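AP endonuclease, family 2 (Brucella melitensis biovar Abortus, PDB 3NGF) probably catalyses the reversible isomerisation of hydroxypyruvate to 2-hydroxy-3-oxopropanoate, using a manganese-binding TIM barrel of the xylose isomerase-like kind. Local coordinates at residues V182-Y187 against E201-A206; P10-N15 against V210-V215; G159-H164 against V169-R174. All blocks are in the same frame, centred on the assembly; numbering follows the deposited sequence. Where two conformers were deposited one is given.

Contact 1: V182-Y187 against E201-A206; sequences VQLDLY and EKMNGA. With MN (manganese (II) ion), chain C.
One beta-alpha-beta crossover of the TIM barrel closes here, where strand 180-185 meets the turn that leads from helix 196-202 into strand 207-212. Val182 N donates to Ala206 O at 3.0 Å, nearly straight at 167°. This bond comes just before the parallel pairing of the two strands, which Val182 continues through its backbone bond with Ser208. Ala206 is brought to this place by a type II turn from Met203, closed by Ala206 N to Met203 O at 2.8 Å; Gly205 takes up the positive phi the turn needs.

Beside that bond the packing is apolar. Met203 reaches in with its chain bent at the last torsion (chi3 72°), which turns CE onto the valine: CE lies 3.8 Å from Val182 CG1, and the two side chains cross at about a right angle. The sulfur serves the next outward-facing residue, with SD 4.3 Å from Leu184 CD1. Gln165 of helix 165-175 touches Val182, Leu184 and Met203, so the patch is shut in between strand and helices.

At the far end of the strand the chemistry changes. Asp185 places OD2 on the manganese ion at 2.2 Å, beside Glu150, Gln211, Glu247 and two waters. Its other oxygen, OD1, takes weak bonds from the backbone N of Tyr187 and of His188, so the metal ligand also caps helix 186-192; sharing the carboxylate this way should limit its rotation. Outward residues packed under helices, and metal ligands at the carboxyl ends of the strands, are what a TIM barrel of the xylose isomerase-like family typically presents.

Contact 2: P10-N15 against V210-V215; sequences PRFAAN and VQIASV. With MN (manganese (II) ion), chain C.
Phe12 and Ile212 meet most closely at Phe12 CE1 and Ile212 CD1, 3.9 Å apart, with the side chains crossing at about a right angle. The methyl comes at the ring obliquely. Ile212 gets there because CG1 sits between the backbone N and the carbonyl carbon (chi1 67°), a crowded position from which the extended ethyl arm brings CD1 up to the ring.

On the other side of the same strands, Asn15 and Gln211 approach with their amide nitrogens: Asn15 ND2 stands 4.3 Å from Gln211 NE2. Two donors do not bond each other. They share a partner in Glu41, whose OE2 accepts a hydrogen bond from both. The opposite end of the Gln211 amide is committed too, since Gln211 OE1 binds the manganese ion at 2.3 Å and also accepts from Gln183 NE2. With a carboxylate holding the nitrogen and a metal holding the oxygen, the amide plane has little freedom to turn. The metal would also be expected to polarise the amide, making NE2 a better donor to Glu41.

Strands 11-15 and 207-212 are not direct neighbours in the barrel. Strand 243-246 runs between them, pairing with 11-15 through Val244 and Cys246, so Phe12 and Ile212 meet across its outer side, and Asn15 and Gln211 inside the barrel, where the eight-stranded sheet closes on itself. Val244 touches both Phe12 and Ile212 on the outer side, and helix 228-237 covers Ile212 with Tyr228 and Phe232. On the inner side Glu150, Asp185 and Glu247 complete the protein ligands of the metal. Asn15 is steadied from just beyond the end of its strand, its OD1 accepting from Ser17 N, while Glu41 comes from strand 39-41, whose backbone pairs with Ala14.

Contact 3: G159-H164 against V169-R174; sequences GYFIVH and VGLVKR
The backbone bond from Lys173 N to Val169 O, 3.0 Å long, winds the turn of helix 165-175 that holds Leu171 out against Phe161 and Ile162. A second one, Arg174 N to Gly170 O at 3.2 Å, continues the coil, and the two bonds frame the turn from which the leucine projects.

Leu171 does its work with one methyl. CD1 comes to 3.8 Å from Phe161 CE2 and 4.0 Å from Phe161 CZ, so it sits beside one bond of the ring and approaches it obliquely. Phenylalanine and leucine reach out from opposite directions and meet in the middle; the ring gets there because its CG is anti to the backbone N (chi1 175°), which brings the far end of the ring, CE2 and CZ, up to the leucine methyl. The same leucine methyl touches Ile162 CD1 at 4.2 Å, and thereby serves two consecutive loop residues.

These residues belong to the loop that leaves strand 146-149 and doubles back to start helix 165-175, with His164 at the N-cap position. Phe129 of helix 122-140 meets the Phe161 ring, their planes about 30° apart, and also touches Leu171, so a second helix closes over the pair. The loop's own polar groups are bonded around this patch: Phe161 O accepts from Arg122 NH2, Tyr160 OH pairs with Ser114 N, and the backbone of Ile162 pairs with Leu152. Ile162 also packs on Val149, and its side chain is about 6 Å from that of the metal ligand Glu150. Across the two segments the chemistry is wholly apolar: the loop meets its helix through buried, methyl-sized contacts that depend on fit, while directional bonds to Ser114, Leu152 and Arg122 probably help to set its path.

All three contacts are buried, but they lie at different depths in the barrel. Contact 2 is nearest the chain centre, and it shares the manganese ion and both waters with contact 1; Leu184 O and Leu186 N also pair with the backbone of Gln211, so neighbouring strands carry the two. Contact 3 lies further out, in the shell of helices and loops, and reaches contact 1 through Val169 and Val172 against Val182, while about 11 Å separates its nearest atoms from contact 2. Contact 1 mixes a backbone bond with apolar packing, contact 2 pairs an apolar touch with amides held by Glu41, and contact 3 is apolar throughout.

Contact 1: V182-Y187 against E201-A206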
ATOM      1  N   VAL A 182       4.603   1.789   8.688  1.00  8.50           N
ATOM      2  CA  VAL A 182       4.160   0.503   8.178  1.00  8.77           C
ATOM      3  C   VAL A 182       2.852   0.669   7.398  1.00  8.53           C
ATOM      4  O   VAL A 182       1.978   1.482   7.763  1.00  9.49           O
ATOM      5  CB  VAL A 182       3.935  -0.476   9.335  1.00  8.76           C
ATOM      6  CG1 VAL A 182       3.399  -1.865   8.822  1.00  7.99           C
ATOM      7  CG2 VAL A 182       5.253  -0.670  10.124  1.00 11.19           C
ATOM      8  N   GLN A 183       2.752  -0.061   6.289  1.00  7.95           N
ATOM      9  CA  GLN A 183       1.515  -0.221   5.546  1.00  7.78           C
ATOM     10  C   GLN A 183       0.886  -1.539   6.028  1.00  8.82           C
ATOM     11  O   GLN A 183       1.423  -2.616   5.776  1.00  8.58           O
ATOM     12  CB  GLN A 183       1.827  -0.268   4.056  1.00  8.07           C
ATOM     13  CG  GLN A 183       0.621  -0.444   3.123  1.00  9.34           C
ATOM     14  CD  GLN A 183       0.990  -0.238   1.681  1.00  9.61           C
ATOM     15  OE1 GLN A 183       1.845   0.576   1.358  1.00 11.92           O
ATOM     16  NE2 GLN A 183       0.324  -0.959   0.787  1.00 12.68           N
ATOM     17  N   LEU A 184      -0.217  -1.428   6.757  1.00  8.23           N
ATOM     18  CA  LEU A 184      -0.883  -2.572   7.404  1.00  8.38           C
ATOM     19  C   LEU A 184      -2.009  -3.107   6.506  1.00  8.96           C
ATOM     20  O   LEU A 184      -3.131  -2.568   6.502  1.00  8.58           O
ATOM     21  CB  LEU A 184      -1.441  -2.104   8.753  1.00  8.34           C
ATOM     22  CG  LEU A 184      -2.266  -3.074   9.600  1.00 10.22           C
ATOM     23  CD1 LEU A 184      -1.513  -4.384   9.811  1.00  9.72           C
ATOM     24  CD2 LEU A 184      -2.704  -2.434  10.943  1.00 10.41           C
ATOM     25  N   ASP A 185      -1.690  -4.121   5.711  1.00  9.34           N
ATOM     26  CA  ASP A 185      -2.670  -4.831   4.881  1.00  9.10           C
ATOM     27  C   ASP A 185      -3.195  -6.002   5.737  1.00  9.89           C
ATOM     28  O   ASP A 185      -2.434  -6.939   6.117  1.00  9.11           O
ATOM     29  CB  ASP A 185      -1.990  -5.259   3.576  1.00 10.02           C
ATOM     30  CG  ASP A 185      -2.911  -5.993   2.607  1.00 11.45           C
ATOM     31  OD1 ASP A 185      -3.813  -6.692   3.068  1.00 12.35           O
ATOM     32  OD2 ASP A 185      -2.710  -5.924   1.368  1.00 12.43           O
ATOM     33  N   LEU A 186      -4.470  -5.912   6.105  1.00  8.41           N
ATOM     34  CA  LEU A 186      -5.015  -6.833   7.110  1.00  9.19           C
ATOM     35  C   LEU A 186      -5.163  -8.237   6.548  1.00  9.77           C
ATOM     36  O   LEU A 186      -5.212  -9.243   7.288  1.00 10.49           O
ATOM     37  CB  LEU A 186      -6.337  -6.292   7.671  1.00  9.52           C
ATOM     38  CG  LEU A 186      -6.185  -5.052   8.541  1.00  9.49           C
ATOM     39  CD1 LEU A 186      -7.552  -4.459   8.852  1.00  9.66           C
ATOM     40  CD2 LEU A 186      -5.398  -5.370   9.839  1.00  9.56           C
ATOM     41  N   TYR A 187      -5.246  -8.322   5.229  1.00 10.61           N
ATOM     42  CA  TYR A 187      -5.219  -9.623   4.552  1.00 11.25           C
ATOM     43  C   TYR A 187      -3.869 -10.332   4.864  1.00 11.31           C
ATOM     44  O   TYR A 187      -3.838 -11.505   5.301  1.00 10.94           O
ATOM     45  CB  TYR A 187      -5.444  -9.409   3.033  1.00 11.77           C
ATOM     46  CG  TYR A 187      -5.182 -10.616   2.169  1.00 12.97           C
ATOM     47  CD1 TYR A 187      -6.149 -11.589   1.977  1.00 12.79           C
ATOM     48  CD2 TYR A 187      -3.964 -10.773   1.523  1.00 12.68           C
ATOM     49  CE1 TYR A 187      -5.897 -12.724   1.189  1.00 14.57           C
ATOM     50  CE2 TYR A 187      -3.714 -11.871   0.719  1.00 14.72           C
ATOM     51  CZ  TYR A 187      -4.661 -12.851   0.573  1.00 14.67           C
ATOM     52  OH  TYR A 187      -4.374 -13.937  -0.230  1.00 14.37           O
ATOM     53  N   GLU A 201      -3.860  -2.340  18.094  1.00 14.24           N
ATOM     54  CA  GLU A 201      -3.647  -1.595  19.323  1.00 15.40           C
ATOM     55  C   GLU A 201      -2.163  -1.422  19.674  1.00 15.56           C
ATOM     56  O   GLU A 201      -1.743  -0.302  20.072  1.00 15.79           O
ATOM     57  CB  GLU A 201      -4.451  -2.235  20.462  1.00 15.89           C
ATOM     58  CG  GLU A 201      -5.966  -1.973  20.292  1.00 17.82           C
ATOM     59  CD  GLU A 201      -6.843  -2.773  21.217  1.00 23.11           C
ATOM     60  OE1 GLU A 201      -6.344  -3.701  21.861  1.00 23.17           O
ATOM     61  OE2 GLU A 201      -8.052  -2.458  21.309  1.00 27.29           O
ATOM     62  N   LYS A 202      -1.369  -2.480  19.487  1.00 14.84           N
ATOM     63  CA  LYS A 202       0.085  -2.411  19.706  1.00 16.35           C
ATOM     64  C   LYS A 202       0.745  -1.493  18.674  1.00 15.88           C
ATOM     65  O   LYS A 202       1.710  -0.789  18.985  1.00 15.66           O
ATOM     66  CB  LYS A 202       0.744  -3.795  19.593  1.00 16.87           C
ATOM     67  CG  LYS A 202       0.365  -4.811  20.629  1.00 22.15           C
ATOM     68  CD  LYS A 202       0.577  -6.262  20.077  1.00 26.24           C
ATOM     69  CE  LYS A 202       0.601  -7.305  21.170  1.00 28.52           C
ATOM     70  NZ  LYS A 202       0.885  -8.693  20.655  1.00 27.23           N
ATOM     71  N   MET A 203       0.220  -1.495  17.446  1.00 14.53           N
ATOM     72  CA  MET A 203       0.825  -0.755  16.335  1.00 14.33           C
ATOM     73  C   MET A 203       0.320   0.681  16.248  1.00 14.71           C
ATOM     74  O   MET A 203       0.671   1.402  15.317  1.00 14.45           O
ATOM     75  CB  MET A 203       0.554  -1.464  15.008  1.00 13.45           C
ATOM     76  CG  MET A 203       1.302  -2.805  14.822  1.00 12.78           C
ATOM     77  SD  MET A 203       0.851  -3.674  13.311  1.00 12.33           S
ATOM     78  CE  MET A 203       1.659  -2.596  12.081  1.00 11.75           C
ATOM     79  N   ASN A 204      -0.521   1.092  17.195  1.00 16.62           N
ATOM     80  CA  ASN A 204      -1.204   2.369  17.057  1.00 17.44           C
ATOM     81  C   ASN A 204      -0.170   3.478  16.955  1.00 16.01           C
ATOM     82  O   ASN A 204       0.790   3.509  17.724  1.00 16.16           O
ATOM     83  CB  ASN A 204      -2.134   2.620  18.211  1.00 19.50           C
ATOM     84  CG  ASN A 204      -2.962   3.887  18.025  1.00 23.82           C
ATOM     85  OD1 ASN A 204      -3.309   4.273  16.890  1.00 28.78           O
ATOM     86  ND2 ASN A 204      -3.286   4.534  19.140  1.00 27.91           N
ATOM     87  N   GLY A 205      -0.361   4.350  15.974  1.00 15.36           N
ATOM     88  CA  GLY A 205       0.601   5.429  15.688  1.00 14.90           C
ATOM     89  C   GLY A 205       1.797   5.014  14.831  1.00 14.24           C
ATOM     90  O   GLY A 205       2.655   5.859  14.535  1.00 15.22           O
ATOM     91  N   ALA A 206       1.872   3.743  14.421  1.00 13.18           N
ATOM     92  CA  ALA A 206       3.013   3.239  13.608  1.00 12.22           C
ATOM     93  C   ALA A 206       2.612   2.752  12.209  1.00 11.58           C
ATOM     94  O   ALA A 206       3.468   2.339  11.439  1.00 12.33           O
ATOM     95  CB  ALA A 206       3.742   2.123  14.350  1.00 12.72           C
TER
HETATM   96 MN    MN C 262      -1.334  -4.813   0.032  1.00 18.06          MN
HETATM   97  O   HOH W   1       0.089  -3.455  -1.459  1.00 17.59           O
HETATM   98  O   HOH W   2      -0.488  -6.561  -1.140  1.00 13.92           O

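Contact 2: P10-N15 against V210-V215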
ATOM      1  N   PRO A  10     -14.550   4.969   8.610  1.00 25.10           N
ATOM      2  CA  PRO A  10     -13.331   5.064   7.813  1.00 22.56           C
ATOM      3  C   PRO A  10     -13.571   5.565   6.413  1.00 21.15           C
ATOM      4  O   PRO A  10     -14.689   5.482   5.896  1.00 21.53           O
ATOM      5  CB  PRO A  10     -12.833   3.610   7.726  1.00 22.60           C
ATOM      6  CG  PRO A  10     -13.546   2.881   8.766  1.00 24.65           C
ATOM      7  CD  PRO A  10     -14.884   3.565   8.904  1.00 25.26           C
ATOM      8  N   ARG A  11     -12.524   6.106   5.805  1.00 18.82           N
ATOM      9  CA  ARG A  11     -12.610   6.513   4.408  1.00 17.95           C
ATOM     10  C   ARG A  11     -11.879   5.514   3.521  1.00 15.31           C
ATOM     11  O   ARG A  11     -10.755   5.102   3.810  1.00 14.11           O
ATOM     12  CB  ARG A  11     -12.119   7.932   4.194  1.00 19.15           C
ATOM     13  CG  ARG A  11     -10.853   8.265   4.854  1.00 20.03           C
ATOM     14  CD  ARG A  11     -10.424   9.700   4.527  1.00 22.45           C
ATOM     15  NE  ARG A  11      -9.162   9.997   5.200  1.00 21.79           N
ATOM     16  CZ  ARG A  11      -8.421  11.078   5.004  1.00 22.40           C
ATOM     17  NH1 ARG A  11      -8.803  12.034   4.159  1.00 20.85           N
ATOM     18  NH2 ARG A  11      -7.293  11.210   5.686  1.00 23.84           N
ATOM     19  N   PHE A  12     -12.554   5.095   2.460  1.00 14.07           N
ATOM     20  CA  PHE A  12     -12.080   4.003   1.605  1.00 13.24           C
ATOM     21  C   PHE A  12     -11.581   4.510   0.254  1.00 13.46           C
ATOM     22  O   PHE A  12     -12.152   5.422  -0.361  1.00 12.92           O
ATOM     23  CB  PHE A  12     -13.169   2.946   1.383  1.00 13.72           C
ATOM     24  CG  PHE A  12     -13.597   2.273   2.622  1.00 13.85           C
ATOM     25  CD1 PHE A  12     -12.931   1.139   3.071  1.00 11.10           C
ATOM     26  CD2 PHE A  12     -14.631   2.801   3.394  1.00 13.64           C
ATOM     27  CE1 PHE A  12     -13.308   0.525   4.262  1.00 12.93           C
ATOM     28  CE2 PHE A  12     -15.019   2.195   4.564  1.00 13.84           C
ATOM     29  CZ  PHE A  12     -14.354   1.031   5.005  1.00 13.46           C
ATOM     30  N   ALA A  13     -10.482   3.903  -0.187  1.00 12.53           N
ATOM     31  CA  ALA A  13      -9.875   4.186  -1.483  1.00 12.21           C
ATOM     32  C   ALA A  13      -9.994   2.940  -2.357  1.00 11.97           C
ATOM     33  O   ALA A  13      -9.589   1.850  -1.935  1.00 12.01           O
ATOM     34  CB  ALA A  13      -8.408   4.517  -1.305  1.00 11.02           C
ATOM     35  N   ALA A  14     -10.545   3.086  -3.557  1.00 11.70           N
ATOM     36  CA  ALA A  14     -10.599   1.990  -4.518  1.00 11.44           C
ATOM     37  C   ALA A  14      -9.183   1.704  -5.022  1.00 11.12           C
ATOM     38  O   ALA A  14      -8.428   2.638  -5.317  1.00 10.23           O
ATOM     39  CB  ALA A  14     -11.525   2.343  -5.699  1.00 11.83           C
ATOM     40  N   ASN A  15      -8.792   0.439  -5.055  1.00 10.29           N
ATOM     41  CA  ASN A  15      -7.536   0.057  -5.710  1.00 10.78           C
ATOM     42  C   ASN A  15      -7.778  -0.213  -7.210  1.00 11.11           C
ATOM     43  O   ASN A  15      -8.419  -1.202  -7.589  1.00 12.33           O
ATOM     44  CB  ASN A  15      -6.875  -1.143  -5.008  1.00 11.78           C
ATOM     45  CG  ASN A  15      -5.497  -1.428  -5.542  1.00 11.73           C
ATOM     46  OD1 ASN A  15      -5.347  -1.684  -6.732  1.00 13.20           O
ATOM     47  ND2 ASN A  15      -4.468  -1.368  -4.669  1.00 11.49           N
ATOM     48  N   VAL A 210      -3.773   1.436   5.628  1.00 10.54           N
ATOM     49  CA  VAL A 210      -4.400   0.158   5.900  1.00  9.79           C
ATOM     50  C   VAL A 210      -4.991  -0.312   4.562  1.00  9.67           C
ATOM     51  O   VAL A 210      -5.449   0.488   3.759  1.00 10.68           O
ATOM     52  CB  VAL A 210      -5.494   0.278   6.986  1.00  9.99           C
ATOM     53  CG1 VAL A 210      -6.265  -1.076   7.159  1.00  9.39           C
ATOM     54  CG2 VAL A 210      -4.896   0.747   8.315  1.00 11.47           C
ATOM     55  N   GLN A 211      -4.935  -1.611   4.331  1.00 10.30           N
ATOM     56  CA  GLN A 211      -5.595  -2.248   3.204  1.00 10.05           C
ATOM     57  C   GLN A 211      -6.411  -3.433   3.697  1.00  9.23           C
ATOM     58  O   GLN A 211      -6.124  -3.994   4.766  1.00  9.02           O
ATOM     59  CB  GLN A 211      -4.587  -2.704   2.160  1.00  9.80           C
ATOM     60  CG  GLN A 211      -3.954  -1.537   1.382  1.00 10.27           C
ATOM     61  CD  GLN A 211      -2.825  -1.999   0.519  1.00 11.47           C
ATOM     62  OE1 GLN A 211      -2.019  -2.818   0.935  1.00 11.83           O
ATOM     63  NE2 GLN A 211      -2.775  -1.507  -0.711  1.00 10.81           N
ATOM     64  N   ILE A 212      -7.447  -3.766   2.927  1.00  9.39           N
ATOM     65  CA  ILE A 212      -8.382  -4.851   3.244  1.00  9.90           C
ATOM     66  C   ILE A 212      -8.745  -5.728   2.038  1.00 10.41           C
ATOM     67  O   ILE A 212      -8.758  -5.286   0.879  1.00 10.74           O
ATOM     68  CB  ILE A 212      -9.694  -4.328   3.905  1.00 10.54           C
ATOM     69  CG1 ILE A 212     -10.533  -3.492   2.928  1.00 11.46           C
ATOM     70  CG2 ILE A 212      -9.373  -3.555   5.203  1.00 11.99           C
ATOM     71  CD1 ILE A 212     -11.931  -3.085   3.470  1.00 11.59           C
ATOM     72  N   ALA A 213      -9.042  -6.997   2.339  1.00  9.64           N
ATOM     73  CA  ALA A 213      -9.533  -7.963   1.378  1.00  9.77           C
ATOM     74  C   ALA A 213      -9.980  -9.176   2.191  1.00 10.42           C
ATOM     75  O   ALA A 213      -9.447  -9.429   3.295  1.00  9.47           O
ATOM     76  CB  ALA A 213      -8.433  -8.370   0.337  1.00  9.69           C
ATOM     77  N   SER A 214     -10.955  -9.921   1.688  1.00 10.95           N
ATOM     78  CA  SER A 214     -11.392 -11.131   2.400  1.00 12.28           C
ATOM     79  C   SER A 214     -10.252 -12.137   2.567  1.00 12.10           C
ATOM     80  O   SER A 214      -9.361 -12.234   1.713  1.00 12.04           O
ATOM     81  CB  SER A 214     -12.600 -11.796   1.712  1.00 12.34           C
ATOM     82  OG  SER A 214     -12.247 -12.474   0.530  1.00 14.01           O
ATOM     83  N   VAL A 215     -10.307 -12.879   3.667  1.00 12.65           N
ATOM     84  CA  VAL A 215      -9.374 -13.970   3.927  1.00 12.33           C
ATOM     85  C   VAL A 215     -10.210 -15.266   3.977  1.00 13.39           C
ATOM     86  O   VAL A 215     -11.195 -15.316   4.691  1.00 13.80           O
ATOM     87  CB  VAL A 215      -8.603 -13.743   5.255  1.00 11.88           C
ATOM     88  CG1 VAL A 215      -7.693 -14.945   5.557  1.00 11.77           C
ATOM     89  CG2 VAL A 215      -7.798 -12.438   5.212  1.00 11.06           C
TER
HETATM   90 MN    MN C 262      -1.334  -4.813   0.032  1.00 18.06          MN
HETATM   91  O   HOH W   1       0.089  -3.455  -1.459  1.00 17.59           O
HETATM   92  O   HOH W   2      -0.488  -6.561  -1.140  1.00 13.92           O

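Contact 3: G159-H164 against V169-R174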
ATOM      1  N   GLY A 159       9.509 -15.881  -0.216  1.00 19.39           N
ATOM      2  CA  GLY A 159      10.866 -15.344  -0.280  1.00 19.54           C
ATOM      3  C   GLY A 159      10.953 -13.837  -0.140  1.00 17.35           C
ATOM      4  O   GLY A 159      12.050 -13.282  -0.150  1.00 18.52           O
ATOM      5  N   TYR A 160       9.810 -13.174   0.021  1.00 15.62           N
ATOM      6  CA  TYR A 160       9.802 -11.729   0.254  1.00 13.95           C
ATOM      7  C   TYR A 160      10.515 -11.356   1.561  1.00 14.15           C
ATOM      8  O   TYR A 160      10.441 -12.080   2.569  1.00 14.19           O
ATOM      9  CB  TYR A 160       8.369 -11.161   0.249  1.00 13.49           C
ATOM     10  CG  TYR A 160       8.326  -9.689   0.031  1.00 10.75           C
ATOM     11  CD1 TYR A 160       8.689  -9.136  -1.190  1.00 11.99           C
ATOM     12  CD2 TYR A 160       7.908  -8.819   1.051  1.00 11.71           C
ATOM     13  CE1 TYR A 160       8.658  -7.744  -1.388  1.00 11.47           C
ATOM     14  CE2 TYR A 160       7.890  -7.433   0.857  1.00 11.89           C
ATOM     15  CZ  TYR A 160       8.256  -6.906  -0.359  1.00 11.93           C
ATOM     16  OH  TYR A 160       8.243  -5.527  -0.551  1.00  9.96           O
ATOM     17  N   PHE A 161      11.187 -10.217   1.524  1.00 12.83           N
ATOM     18  CA  PHE A 161      11.995  -9.713   2.642  1.00 13.51           C
ATOM     19  C   PHE A 161      11.256  -9.619   3.968  1.00 13.25           C
ATOM     20  O   PHE A 161      11.802 -10.021   4.979  1.00 14.41           O
ATOM     21  CB  PHE A 161      12.541  -8.334   2.290  1.00 13.33           C
ATOM     22  CG  PHE A 161      13.287  -7.668   3.406  1.00 13.47           C
ATOM     23  CD1 PHE A 161      14.495  -8.202   3.890  1.00 14.59           C
ATOM     24  CD2 PHE A 161      12.803  -6.484   3.949  1.00 12.78           C
ATOM     25  CE1 PHE A 161      15.184  -7.563   4.918  1.00 13.43           C
ATOM     26  CE2 PHE A 161      13.485  -5.836   4.971  1.00 13.49           C
ATOM     27  CZ  PHE A 161      14.679  -6.370   5.455  1.00 13.41           C
ATOM     28  N   ILE A 162      10.036  -9.072   3.957  1.00 12.15           N
ATOM     29  CA  ILE A 162       9.336  -8.735   5.200  1.00 12.30           C
ATOM     30  C   ILE A 162       7.884  -9.222   5.146  1.00 11.96           C
ATOM     31  O   ILE A 162       7.116  -8.871   4.236  1.00 10.59           O
ATOM     32  CB  ILE A 162       9.437  -7.201   5.522  1.00 12.05           C
ATOM     33  CG1 ILE A 162       8.692  -6.837   6.812  1.00 13.51           C
ATOM     34  CG2 ILE A 162       8.948  -6.363   4.353  1.00  9.26           C
ATOM     35  CD1 ILE A 162       9.227  -7.492   8.022  1.00 12.99           C
ATOM     36  N   VAL A 163       7.547 -10.106   6.084  1.00 12.92           N
ATOM     37  CA  VAL A 163       6.223 -10.757   6.105  1.00 12.60           C
ATOM     38  C   VAL A 163       5.575 -10.769   7.503  1.00 13.40           C
ATOM     39  O   VAL A 163       4.554 -11.455   7.716  1.00 14.34           O
ATOM     40  CB  VAL A 163       6.313 -12.201   5.509  1.00 14.65           C
ATOM     41  CG1 VAL A 163       6.782 -12.157   4.059  1.00 14.04           C
ATOM     42  CG2 VAL A 163       7.247 -13.100   6.309  1.00 14.31           C
ATOM     43  N   HIS A 164       6.154 -10.043   8.471  1.00 13.47           N
ATOM     44  CA  HIS A 164       5.573  -9.951   9.822  1.00 13.24           C
ATOM     45  C   HIS A 164       5.457  -8.507  10.279  1.00 11.93           C
ATOM     46  O   HIS A 164       6.392  -7.694  10.085  1.00 11.48           O
ATOM     47  CB  HIS A 164       6.368 -10.778  10.834  1.00 13.32           C
ATOM     48  CG  HIS A 164       6.274 -12.250  10.603  1.00 14.83           C
ATOM     49  ND1 HIS A 164       5.163 -12.979  10.965  1.00 14.60           N
ATOM     50  CD2 HIS A 164       7.143 -13.129  10.057  1.00 16.44           C
ATOM     51  CE1 HIS A 164       5.343 -14.245  10.631  1.00 18.53           C
ATOM     52  NE2 HIS A 164       6.537 -14.363  10.079  1.00 18.33           N
ATOM     53  N   VAL A 169       7.660  -3.034  12.294  1.00 12.04           N
ATOM     54  CA  VAL A 169       7.703  -1.926  13.258  1.00 11.86           C
ATOM     55  C   VAL A 169       9.115  -1.766  13.837  1.00 13.25           C
ATOM     56  O   VAL A 169       9.635  -0.649  13.955  1.00 11.55           O
ATOM     57  CB  VAL A 169       6.684  -2.107  14.376  1.00 12.43           C
ATOM     58  CG1 VAL A 169       6.917  -1.101  15.489  1.00 14.64           C
ATOM     59  CG2 VAL A 169       5.242  -2.010  13.799  1.00  9.71           C
ATOM     60  N   GLY A 170       9.723  -2.889  14.168  1.00 13.93           N
ATOM     61  CA  GLY A 170      11.109  -2.908  14.648  1.00 15.02           C
ATOM     62  C   GLY A 170      12.100  -2.377  13.635  1.00 14.22           C
ATOM     63  O   GLY A 170      13.026  -1.614  14.005  1.00 15.05           O
ATOM     64  N   LEU A 171      11.929  -2.750  12.368  1.00 13.33           N
ATOM     65  CA  LEU A 171      12.831  -2.259  11.322  1.00 13.69           C
ATOM     66  C   LEU A 171      12.675  -0.753  11.142  1.00 12.42           C
ATOM     67  O   LEU A 171      13.655  -0.036  10.972  1.00 12.59           O
ATOM     68  CB  LEU A 171      12.587  -2.973   9.999  1.00 13.50           C
ATOM     69  CG  LEU A 171      13.126  -4.396   9.873  1.00 16.54           C
ATOM     70  CD1 LEU A 171      12.598  -4.993   8.561  1.00 18.65           C
ATOM     71  CD2 LEU A 171      14.651  -4.344   9.893  1.00 17.04           C
ATOM     72  N   VAL A 172      11.444  -0.276  11.195  1.00 11.26           N
ATOM     73  CA  VAL A 172      11.185   1.161  11.117  1.00 11.43           C
ATOM     74  C   VAL A 172      11.813   1.965  12.275  1.00 11.70           C
ATOM     75  O   VAL A 172      12.298   3.075  12.066  1.00 12.06           O
ATOM     76  CB  VAL A 172       9.693   1.470  11.017  1.00 11.36           C
ATOM     77  CG1 VAL A 172       9.479   3.002  11.193  1.00 12.41           C
ATOM     78  CG2 VAL A 172       9.143   0.957   9.686  1.00 12.26           C
ATOM     79  N   LYS A 173      11.816   1.409  13.483  0.50 12.20           N
ATOM     80  CA  LYS A 173      12.482   2.063  14.612  0.50 13.06           C
ATOM     81  C   LYS A 173      13.986   2.203  14.353  0.50 13.47           C
ATOM     82  O   LYS A 173      14.591   3.223  14.689  0.50 13.10           O
ATOM     83  CB  LYS A 173      12.223   1.302  15.924  0.50 14.22           C
ATOM     84  CG  LYS A 173      10.883   1.633  16.564  0.50 15.33           C
ATOM     85  CD  LYS A 173      10.625   0.837  17.825  0.50 17.26           C
ATOM     86  CE  LYS A 173       9.137   0.839  18.197  0.50 18.78           C
ATOM     87  NZ  LYS A 173       8.871  -0.227  19.226  0.50 19.44           N
ATOM     88  N   ARG A 174      14.583   1.187  13.733  1.00 13.47           N
ATOM     89  CA  ARG A 174      16.001   1.256  13.384  1.00 13.73           C
ATOM     90  C   ARG A 174      16.285   2.312  12.323  1.00 12.99           C
ATOM     91  O   ARG A 174      17.331   2.966  12.386  1.00 12.90           O
ATOM     92  CB  ARG A 174      16.525  -0.095  12.957  1.00 15.17           C
ATOM     93  CG  ARG A 174      16.450  -1.122  14.090  1.00 16.57           C
ATOM     94  CD  ARG A 174      16.711  -2.523  13.603  1.00 20.43           C
ATOM     95  NE  ARG A 174      18.035  -2.708  13.010  1.00 21.34           N
ATOM     96  CZ  ARG A 174      18.392  -3.801  12.327  1.00 24.39           C
ATOM     97  NH1 ARG A 174      17.530  -4.814  12.139  1.00 24.86           N
ATOM     98  NH2 ARG A 174      19.611  -3.888  11.819  1.00 25.05           N
TER